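Local coordinates for protein putative aminotransferase (Actinomadura melliaura, PDB 4ZWV) that probably transfers an amino group to a sugar, using pyridoxal 5'-phosphate, in making the aminopentose of the indolocarbazole AT2433, at residues Q31-A36 and M241-A246; E76-P81 and R124-V129; A267-K272 and D360-V365. All coordinates share one frame; numbering follows the deposited sequence.

In the fold
Interactions 1 and 3 sit at two points along helix 243-273, while interaction 2 lies in the large sheet. Interaction 2 joins the neighbouring parallel strands 76-79 and 123-129, and the I127 side chain lies about 10 Å from that of T58, a pyridoxal 5'-phosphate-binding residue. Interaction 1 is also near that site, with the M241 side chain about 9 Å from that of S185; there D243, at the start of helix 243-273, binds the N-terminal turn of helix 33-46. The same helix runs on to interaction 3, whose centre is about 38 Å from that of interaction 1 and which lies away from the cofactor site. Interactions 2 and 3 have centres about 34 Å apart, and none of the three touches another. The cofactor is not bound to this chain.

Interaction 1. Residues Q31-A36 and M241-A246; sequences QGPRVA and MTDLNA
Q31 and T242 bring the two backbones together, with their CA atoms 4.0 Å apart, just where each segment turns into a helix: 33-46 on one side, 243-273 on the other. The side chain that carries the contact is D243. Its carboxylate lies across the N-terminal turn of helix 33-46 and collects three backbone N-H groups. D243 OD1 accepts from G32 N at 2.8 Å and from V35 N at 3.0 Å, and these two donors reach it from opposite faces of the carboxylate plane. D243 OD2 takes R34 N at 3.0 Å in the straightest of the three bonds, 166° at the hydrogen, again from well out of the plane. Three bonds shared by two oxygens should fix the rotation of the group, and the partial positive charge of the helix end is likely to stabilise it as an anion.

The surrounding side chains pack against this grip. P33 CD comes to 3.3 Å from D243 OD2, while CB and CG of R34 lie across the carboxylate carbon. The R34 guanidinium leads away, where NE forms a salt bridge with E37. V35 has CG2 anti to its carbonyl carbon (chi1 164° for CG1), which directs that methyl at D243 OD1 and at M241 O, 3.4 Å away; it also meets A246 CB. The same carbonyl oxygen of M241 is touched by Q31 CB and CG, the OE1 of Q31 being held by H240. Beyond the contact, L244 and N245 pack on I248 and L244 of the second subunit. The arrangement is a carboxylate binding the N-H groups of a helix's first turn, which have no acceptor one turn back within the helix, used here to dock two helices that meet beside the dimer interface of a pyridoxal phosphate-dependent aminotransferase.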
loop_
_atom_site.group_PDB
_atom_site.type_symbol
_atom_site.label_atom_id
_atom_site.label_comp_id
_atom_site.label_asym_id
_atom_site.label_seq_id
_atom_site.Cartn_x
_atom_site.Cartn_y
_atom_site.Cartn_z
ATOM N N GLN A 31 5.121 1.662 -12.888
ATOM C CA GLN A 31 4.051 0.915 -13.521
ATOM C C GLN A 31 4.117 1.115 -15.032
ATOM O O GLN A 31 3.816 2.198 -15.528
ATOM C CB GLN A 31 2.709 1.374 -12.961
ATOM C CG GLN A 31 1.513 0.708 -13.573
ATOM C CD GLN A 31 0.323 1.633 -13.588
ATOM O OE1 GLN A 31 0.080 2.359 -12.622
ATOM N NE2 GLN A 31 -0.422 1.618 -14.684
ATOM N N GLY A 32 4.530 0.082 -15.761
ATOM C CA GLY A 32 4.785 0.226 -17.182
ATOM C C GLY A 32 4.518 -1.038 -17.977
ATOM O O GLY A 32 3.497 -1.708 -17.773
ATOM N N PRO A 33 5.443 -1.390 -18.883
ATOM C CA PRO A 33 5.194 -2.502 -19.805
ATOM C C PRO A 33 5.101 -3.873 -19.147
ATOM O O PRO A 33 4.364 -4.712 -19.668
ATOM C CB PRO A 33 6.395 -2.443 -20.768
ATOM C CG PRO A 33 7.440 -1.665 -20.040
ATOM C CD PRO A 33 6.696 -0.677 -19.187
ATOM N N ARG A 34 5.801 -4.113 -18.043
ATOM C CA ARG A 34 5.688 -5.429 -17.419
ATOM C C ARG A 34 4.316 -5.591 -16.766
ATOM O O ARG A 34 3.724 -6.661 -16.824
ATOM C CB ARG A 34 6.798 -5.665 -16.388
ATOM C CG ARG A 34 8.228 -5.558 -16.946
ATOM C CD ARG A 34 8.639 -6.768 -17.796
ATOM N NE ARG A 34 7.950 -6.836 -19.078
ATOM C CZ ARG A 34 8.227 -6.072 -20.127
ATOM N NH1 ARG A 34 7.535 -6.217 -21.247
ATOM N NH2 ARG A 34 9.183 -5.155 -20.059
ATOM N N VAL A 35 3.814 -4.522 -16.150
ATOM C CA VAL A 35 2.466 -4.545 -15.600
ATOM C C VAL A 35 1.453 -4.842 -16.702
ATOM O O VAL A 35 0.561 -5.667 -16.520
ATOM C CB VAL A 35 2.124 -3.218 -14.905
ATOM C CG1 VAL A 35 0.603 -3.090 -14.694
ATOM C CG2 VAL A 35 2.859 -3.111 -13.590
ATOM N N ALA A 36 1.600 -4.182 -17.847
ATOM C CA ALA A 36 0.695 -4.421 -18.973
ATOM C C ALA A 36 0.767 -5.874 -19.447
ATOM O O ALA A 36 -0.264 -6.496 -19.703
ATOM C CB ALA A 36 1.011 -3.471 -20.121
HETATM N N MSE A 241 0.280 -1.721 -8.829
HETATM C CA MSE A 241 1.458 -2.579 -8.917
HETATM C C MSE A 241 2.475 -1.941 -9.863
HETATM O O MSE A 241 2.083 -1.300 -10.847
HETATM C CB MSE A 241 1.072 -3.975 -9.436
HETATM C CG MSE A 241 2.251 -4.936 -9.516
HETATM SE SE MSE A 241 1.823 -6.599 -10.410
HETATM C CE MSE A 241 0.481 -7.286 -9.174
ATOM N N THR A 242 3.765 -2.139 -9.594
ATOM C CA THR A 242 4.811 -1.644 -10.481
ATOM C C THR A 242 5.528 -2.790 -11.192
ATOM O O THR A 242 5.277 -3.969 -10.903
ATOM C CB THR A 242 5.829 -0.826 -9.713
ATOM O OG1 THR A 242 6.419 -1.668 -8.716
ATOM C CG2 THR A 242 5.150 0.362 -9.049
ATOM N N ASP A 243 6.418 -2.441 -12.119
ATOM C CA ASP A 243 7.020 -3.453 -12.995
ATOM C C ASP A 243 7.931 -4.443 -12.273
ATOM O O ASP A 243 8.047 -5.586 -12.712
ATOM C CB ASP A 243 7.797 -2.777 -14.136
ATOM C CG ASP A 243 6.915 -2.459 -15.339
ATOM O OD1 ASP A 243 5.667 -2.421 -15.191
ATOM O OD2 ASP A 243 7.468 -2.232 -16.434
ATOM N N LEU A 244 8.571 -4.038 -11.175
ATOM C CA LEU A 244 9.404 -4.976 -10.416
ATOM C C LEU A 244 8.593 -6.199 -9.988
ATOM O O LEU A 244 9.015 -7.359 -10.176
ATOM C CB LEU A 244 10.011 -4.295 -9.190
ATOM C CG LEU A 244 10.756 -5.167 -8.182
ATOM C CD1 LEU A 244 11.990 -5.824 -8.812
ATOM C CD2 LEU A 244 11.137 -4.343 -6.957
ATOM N N ASN A 245 7.413 -5.951 -9.441
ATOM C CA ASN A 245 6.597 -7.048 -8.955
ATOM C C ASN A 245 5.881 -7.753 -10.090
ATOM O O ASN A 245 5.736 -8.975 -10.050
ATOM C CB ASN A 245 5.623 -6.519 -7.899
ATOM C CG ASN A 245 6.365 -5.913 -6.733
ATOM O OD1 ASN A 245 6.509 -4.694 -6.648
ATOM N ND2 ASN A 245 6.906 -6.765 -5.862
ATOM N N ALA A 246 5.488 -7.023 -11.130
ATOM C CA ALA A 246 4.872 -7.695 -12.281
ATOM C C ALA A 246 5.859 -8.665 -12.938
ATOM O O ALA A 246 5.458 -9.741 -13.400
ATOM C CB ALA A 246 4.369 -6.685 -13.297
#

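Interaction 2. Residues E76-P81 and R124-V129; sequences EVLSTP and RAIIVV
V77 and A125 face one side of the sheet and L78 and I126 the other; the flat groups between them are peptide units, which meet edge to edge through hydrogen bonds. E76 O receives R124 N at 2.6 Å. L78 then uses both of its backbone polar atoms: its N-H goes to A125 O, and its O takes I127 N at 3.0 Å. On the first face V77 CG1, anti to its backbone N (chi1 180°), points over A125 O and reaches I127 CG1 at 4.0 Å; helix 85-93 covers them with I91. On the second face L78 and I126 lie side by side, CD1 against CG1, under L115 of helix 112-118. Past S79 the strands part, and a water spans the gap, donating to S79 OG and I127 O, each 2.7 Å away, and accepting from T80 N; S79 OG is also hydrogen-bonded with N88 OD1. The R124 guanidinium ends elsewhere, on R74 O. Neighbouring parallel strands with helices on both faces are the core of the aspartate aminotransferase-type (fold type I) large domain, in whose mixed seven-stranded sheet 123-129 lies here between 157-161 and 76-79.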
loop_
_atom_site.group_PDB
_atom_site.type_symbol
_atom_site.label_atom_id
_atom_site.label_comp_id
_atom_site.label_asym_id
_atom_site.label_seq_id
_atom_site.Cartn_x
_atom_site.Cartn_y
_atom_site.Cartn_z
ATOM N N GLU A 76 -22.973 -0.451 6.902
ATOM C CA GLU A 76 -22.701 -1.811 7.323
ATOM C C GLU A 76 -22.092 -2.658 6.211
ATOM O O GLU A 76 -22.626 -2.727 5.105
ATOM C CB GLU A 76 -24.002 -2.437 7.818
ATOM C CG GLU A 76 -23.979 -3.917 8.068
ATOM C CD GLU A 76 -25.351 -4.419 8.474
ATOM O OE1 GLU A 76 -25.555 -4.685 9.679
ATOM O OE2 GLU A 76 -26.238 -4.522 7.595
ATOM N N VAL A 77 -20.980 -3.322 6.506
ATOM C CA VAL A 77 -20.460 -4.334 5.592
ATOM C C VAL A 77 -20.537 -5.663 6.317
ATOM O O VAL A 77 -20.050 -5.789 7.438
ATOM C CB VAL A 77 -19.014 -4.061 5.160
ATOM C CG1 VAL A 77 -18.534 -5.166 4.210
ATOM C CG2 VAL A 77 -18.919 -2.694 4.484
ATOM N N LEU A 78 -21.163 -6.646 5.679
ATOM C CA LEU A 78 -21.308 -7.980 6.257
ATOM C C LEU A 78 -20.091 -8.822 5.897
ATOM O O LEU A 78 -19.691 -8.882 4.743
ATOM C CB LEU A 78 -22.596 -8.628 5.754
ATOM C CG LEU A 78 -23.860 -7.941 6.251
ATOM C CD1 LEU A 78 -25.096 -8.259 5.398
ATOM C CD2 LEU A 78 -24.097 -8.389 7.663
ATOM N N SER A 79 -19.504 -9.466 6.896
ATOM C CA SER A 79 -18.272 -10.217 6.699
ATOM C C SER A 79 -18.179 -11.265 7.797
ATOM O O SER A 79 -18.749 -11.085 8.873
ATOM C CB SER A 79 -17.067 -9.267 6.743
ATOM O OG SER A 79 -15.864 -9.929 6.414
ATOM N N THR A 80 -17.474 -12.361 7.533
ATOM C CA THR A 80 -17.242 -13.358 8.577
ATOM C C THR A 80 -15.899 -13.076 9.254
ATOM O O THR A 80 -15.004 -12.478 8.651
ATOM C CB THR A 80 -17.268 -14.807 8.026
ATOM O OG1 THR A 80 -17.612 -15.716 9.076
ATOM C CG2 THR A 80 -15.920 -15.213 7.467
ATOM N N PRO A 81 -15.760 -13.476 10.527
ATOM C CA PRO A 81 -14.477 -13.268 11.200
ATOM C C PRO A 81 -13.462 -14.374 10.952
ATOM O O PRO A 81 -12.314 -14.219 11.368
ATOM C CB PRO A 81 -14.854 -13.212 12.680
ATOM C CG PRO A 81 -16.109 -14.007 12.785
ATOM C CD PRO A 81 -16.820 -13.922 11.453
ATOM N N ARG A 124 -24.346 -2.027 3.215
ATOM C CA ARG A 124 -23.662 -1.408 2.112
ATOM C C ARG A 124 -23.107 -2.429 1.116
ATOM O O ARG A 124 -23.217 -2.282 -0.108
ATOM C CB ARG A 124 -22.519 -0.572 2.703
ATOM C CG ARG A 124 -21.621 0.082 1.731
ATOM C CD ARG A 124 -20.605 0.975 2.454
ATOM N NE ARG A 124 -20.106 1.951 1.503
ATOM C CZ ARG A 124 -20.718 3.091 1.225
ATOM N NH1 ARG A 124 -20.210 3.905 0.319
ATOM N NH2 ARG A 124 -21.845 3.420 1.858
ATOM N N ALA A 125 -22.553 -3.503 1.659
ATOM C CA ALA A 125 -21.841 -4.495 0.864
ATOM C C ALA A 125 -21.645 -5.750 1.677
ATOM O O ALA A 125 -21.838 -5.753 2.898
ATOM C CB ALA A 125 -20.482 -3.962 0.393
ATOM N N ILE A 126 -21.252 -6.811 0.982
ATOM C CA ILE A 126 -20.933 -8.088 1.594
ATOM C C ILE A 126 -19.581 -8.513 1.063
ATOM O O ILE A 126 -19.384 -8.472 -0.137
ATOM C CB ILE A 126 -21.992 -9.151 1.245
ATOM C CG1 ILE A 126 -23.386 -8.691 1.693
ATOM C CG2 ILE A 126 -21.619 -10.508 1.860
ATOM C CD1 ILE A 126 -24.504 -9.343 0.885
ATOM N N ILE A 127 -18.638 -8.847 1.939
ATOM C CA ILE A 127 -17.382 -9.440 1.471
ATOM C C ILE A 127 -17.458 -10.930 1.735
ATOM O O ILE A 127 -17.700 -11.352 2.867
ATOM C CB ILE A 127 -16.139 -8.833 2.157
ATOM C CG1 ILE A 127 -16.089 -7.315 1.902
ATOM C CG2 ILE A 127 -14.877 -9.503 1.635
ATOM C CD1 ILE A 127 -14.832 -6.627 2.463
ATOM N N VAL A 128 -17.307 -11.735 0.685
ATOM C CA VAL A 128 -17.335 -13.183 0.874
ATOM C C VAL A 128 -15.937 -13.719 0.612
ATOM O O VAL A 128 -15.269 -13.303 -0.335
ATOM C CB VAL A 128 -18.376 -13.884 -0.024
ATOM C CG1 VAL A 128 -19.788 -13.373 0.295
ATOM C CG2 VAL A 128 -18.067 -13.715 -1.498
ATOM N N VAL A 129 -15.480 -14.602 1.489
ATOM C CA VAL A 129 -14.122 -15.123 1.409
ATOM C C VAL A 129 -14.140 -16.590 1.012
ATOM O O VAL A 129 -14.772 -17.415 1.681
ATOM C CB VAL A 129 -13.370 -14.956 2.745
ATOM C CG1 VAL A 129 -11.938 -15.477 2.612
ATOM C CG2 VAL A 129 -13.341 -13.491 3.151
HETATM O O HOH W 1 -16.151 -12.203 4.915
#

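Interaction 3. Residues A267-K272 and D360-V365; sequences AAFYDK and DREHVV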
loop_
_atom_site.group_PDB
_atom_site.type_symbol
_atom_site.label_atom_id
_atom_site.label_comp_id
_atom_site.label_asym_id
_atom_site.label_seq_id
_atom_site.Cartn_x
_atom_site.Cartn_y
_atom_site.Cartn_z
ATOM N N ALA A 267 -4.535 -32.949 -1.548
ATOM C CA ALA A 267 -5.844 -32.878 -0.897
ATOM C C ALA A 267 -6.653 -34.146 -1.160
ATOM O O ALA A 267 -7.298 -34.689 -0.257
ATOM C CB ALA A 267 -6.608 -31.654 -1.379
ATOM N N ALA A 268 -6.613 -34.619 -2.400
ATOM C CA ALA A 268 -7.321 -35.848 -2.752
ATOM C C ALA A 268 -6.749 -37.026 -1.974
ATOM O O ALA A 268 -7.487 -37.915 -1.536
ATOM C CB ALA A 268 -7.240 -36.107 -4.248
ATOM N N PHE A 269 -5.428 -37.029 -1.803
ATOM C CA PHE A 269 -4.754 -38.069 -1.036
ATOM C C PHE A 269 -5.245 -38.072 0.414
ATOM O O PHE A 269 -5.588 -39.125 0.959
ATOM C CB PHE A 269 -3.236 -37.874 -1.103
ATOM C CG PHE A 269 -2.449 -38.887 -0.322
ATOM C CD1 PHE A 269 -2.170 -40.131 -0.858
ATOM C CD2 PHE A 269 -1.967 -38.582 0.942
ATOM C CE1 PHE A 269 -1.437 -41.060 -0.141
ATOM C CE2 PHE A 269 -1.236 -39.509 1.661
ATOM C CZ PHE A 269 -0.971 -40.743 1.120
ATOM N N TYR A 270 -5.275 -36.900 1.035
ATOM C CA TYR A 270 -5.803 -36.790 2.395
ATOM C C TYR A 270 -7.269 -37.225 2.474
ATOM O O TYR A 270 -7.654 -37.922 3.412
ATOM C CB TYR A 270 -5.676 -35.364 2.924
ATOM C CG TYR A 270 -4.272 -34.901 3.255
ATOM C CD1 TYR A 270 -3.267 -35.794 3.606
ATOM C CD2 TYR A 270 -3.967 -33.547 3.222
ATOM C CE1 TYR A 270 -1.987 -35.344 3.919
ATOM C CE2 TYR A 270 -2.703 -33.089 3.525
ATOM C CZ TYR A 270 -1.718 -33.984 3.874
ATOM O OH TYR A 270 -0.462 -33.509 4.176
ATOM N N ASP A 271 -8.084 -36.799 1.506
ATOM C CA ASP A 271 -9.486 -37.226 1.441
ATOM C C ASP A 271 -9.611 -38.742 1.519
ATOM O O ASP A 271 -10.512 -39.270 2.171
ATOM C CB ASP A 271 -10.154 -36.771 0.146
ATOM C CG ASP A 271 -10.428 -35.283 0.093
ATOM O OD1 ASP A 271 -10.448 -34.596 1.144
ATOM O OD2 ASP A 271 -10.649 -34.809 -1.039
ATOM N N LYS A 272 -8.712 -39.431 0.823
ATOM C CA LYS A 272 -8.762 -40.885 0.693
ATOM C C LYS A 272 -8.206 -41.601 1.918
ATOM O O LYS A 272 -8.703 -42.663 2.304
ATOM C CB LYS A 272 -7.987 -41.324 -0.557
ATOM C CG LYS A 272 -7.932 -42.830 -0.794
ATOM C CD LYS A 272 -7.025 -43.156 -1.980
ATOM C CE LYS A 272 -6.988 -44.651 -2.283
ATOM N NZ LYS A 272 -6.461 -45.457 -1.145
ATOM N N ASP A 360 6.627 -37.000 2.568
ATOM C CA ASP A 360 6.077 -36.010 3.497
ATOM C C ASP A 360 4.593 -36.261 3.789
ATOM O O ASP A 360 4.184 -36.294 4.951
ATOM C CB ASP A 360 6.237 -34.590 2.948
ATOM C CG ASP A 360 7.672 -34.097 2.955
ATOM O OD1 ASP A 360 8.503 -34.607 3.742
ATOM O OD2 ASP A 360 7.962 -33.178 2.156
ATOM N N ARG A 361 3.780 -36.423 2.747
ATOM C CA ARG A 361 2.333 -36.554 2.974
ATOM C C ARG A 361 1.985 -37.897 3.595
ATOM O O ARG A 361 1.014 -37.996 4.347
ATOM C CB ARG A 361 1.530 -36.338 1.686
ATOM C CG ARG A 361 1.746 -37.362 0.600
ATOM C CD ARG A 361 0.911 -37.006 -0.618
ATOM N NE ARG A 361 0.868 -38.112 -1.569
ATOM C CZ ARG A 361 0.402 -38.019 -2.808
ATOM N NH1 ARG A 361 -0.065 -36.862 -3.262
ATOM N NH2 ARG A 361 0.407 -39.088 -3.596
ATOM N N GLU A 362 2.779 -38.922 3.293
ATOM C CA GLU A 362 2.606 -40.227 3.920
ATOM C C GLU A 362 2.933 -40.120 5.405
ATOM O O GLU A 362 2.287 -40.751 6.242
ATOM C CB GLU A 362 3.495 -41.268 3.241
ATOM C CG GLU A 362 2.981 -41.706 1.883
ATOM C CD GLU A 362 4.012 -42.476 1.081
ATOM O OE1 GLU A 362 5.044 -42.880 1.661
ATOM O OE2 GLU A 362 3.788 -42.679 -0.130
ATOM N N HIS A 363 3.915 -39.279 5.725
ATOM C CA HIS A 363 4.294 -39.042 7.111
ATOM C C HIS A 363 3.174 -38.326 7.878
ATOM O O HIS A 363 2.890 -38.667 9.030
ATOM C CB HIS A 363 5.602 -38.235 7.167
ATOM C CG HIS A 363 6.013 -37.831 8.550
ATOM N ND1 HIS A 363 6.283 -38.746 9.545
ATOM C CD2 HIS A 363 6.225 -36.610 9.094
ATOM C CE1 HIS A 363 6.623 -38.104 10.649
ATOM N NE2 HIS A 363 6.600 -36.806 10.400
ATOM N N VAL A 364 2.530 -37.356 7.231
ATOM C CA VAL A 364 1.411 -36.640 7.837
ATOM C C VAL A 364 0.276 -37.620 8.153
ATOM O O VAL A 364 -0.233 -37.657 9.277
ATOM C CB VAL A 364 0.899 -35.514 6.920
ATOM C CG1 VAL A 364 -0.405 -34.920 7.452
ATOM C CG2 VAL A 364 1.971 -34.430 6.761
ATOM N N VAL A 365 -0.093 -38.431 7.167
ATOM C CA VAL A 365 -1.172 -39.398 7.337
ATOM C C VAL A 365 -0.848 -40.446 8.395
ATOM O O VAL A 365 -1.683 -40.741 9.247
ATOM C CB VAL A 365 -1.501 -40.100 6.003
ATOM C CG1 VAL A 365 -2.358 -41.345 6.236
ATOM C CG2 VAL A 365 -2.197 -39.121 5.068
#
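R361 and F269 form a cation-pi stack that joins the long helix 243-273 to the last helix, 358-369, in the C-terminal part of the chain, as in fold type I aminotransferases; the helix axes in these segments lie 10.8 Å apart and run at 29°. The R361 guanidinium lies flat over one face of the F269 ring, planes 9° apart and displaced off centre, with R361 NE 3.6 Å from F269 CG. Extended from CG to NE, the R361 chain also lays CD over the same face. NH1 is held in turn by E265 and N266.

The tightly packed part is on the buried side. V365 CG2 touches both aromatics, 3.6 Å from F269 CE2 and 3.8 Å from Y270 CD1, where it meets the edge of the tyrosine ring. The looser flank belongs to the exposed E362, where E362 CG meets F269 CZ at 4.1 Å. An alanine in place of F269 is likely to strip the R361 guanidinium of its stacking surface and open a gap beside V365. Y270 is held at its far end as well: its OH bonds to P351 O and meets V364 CG1 at 3.6 Å.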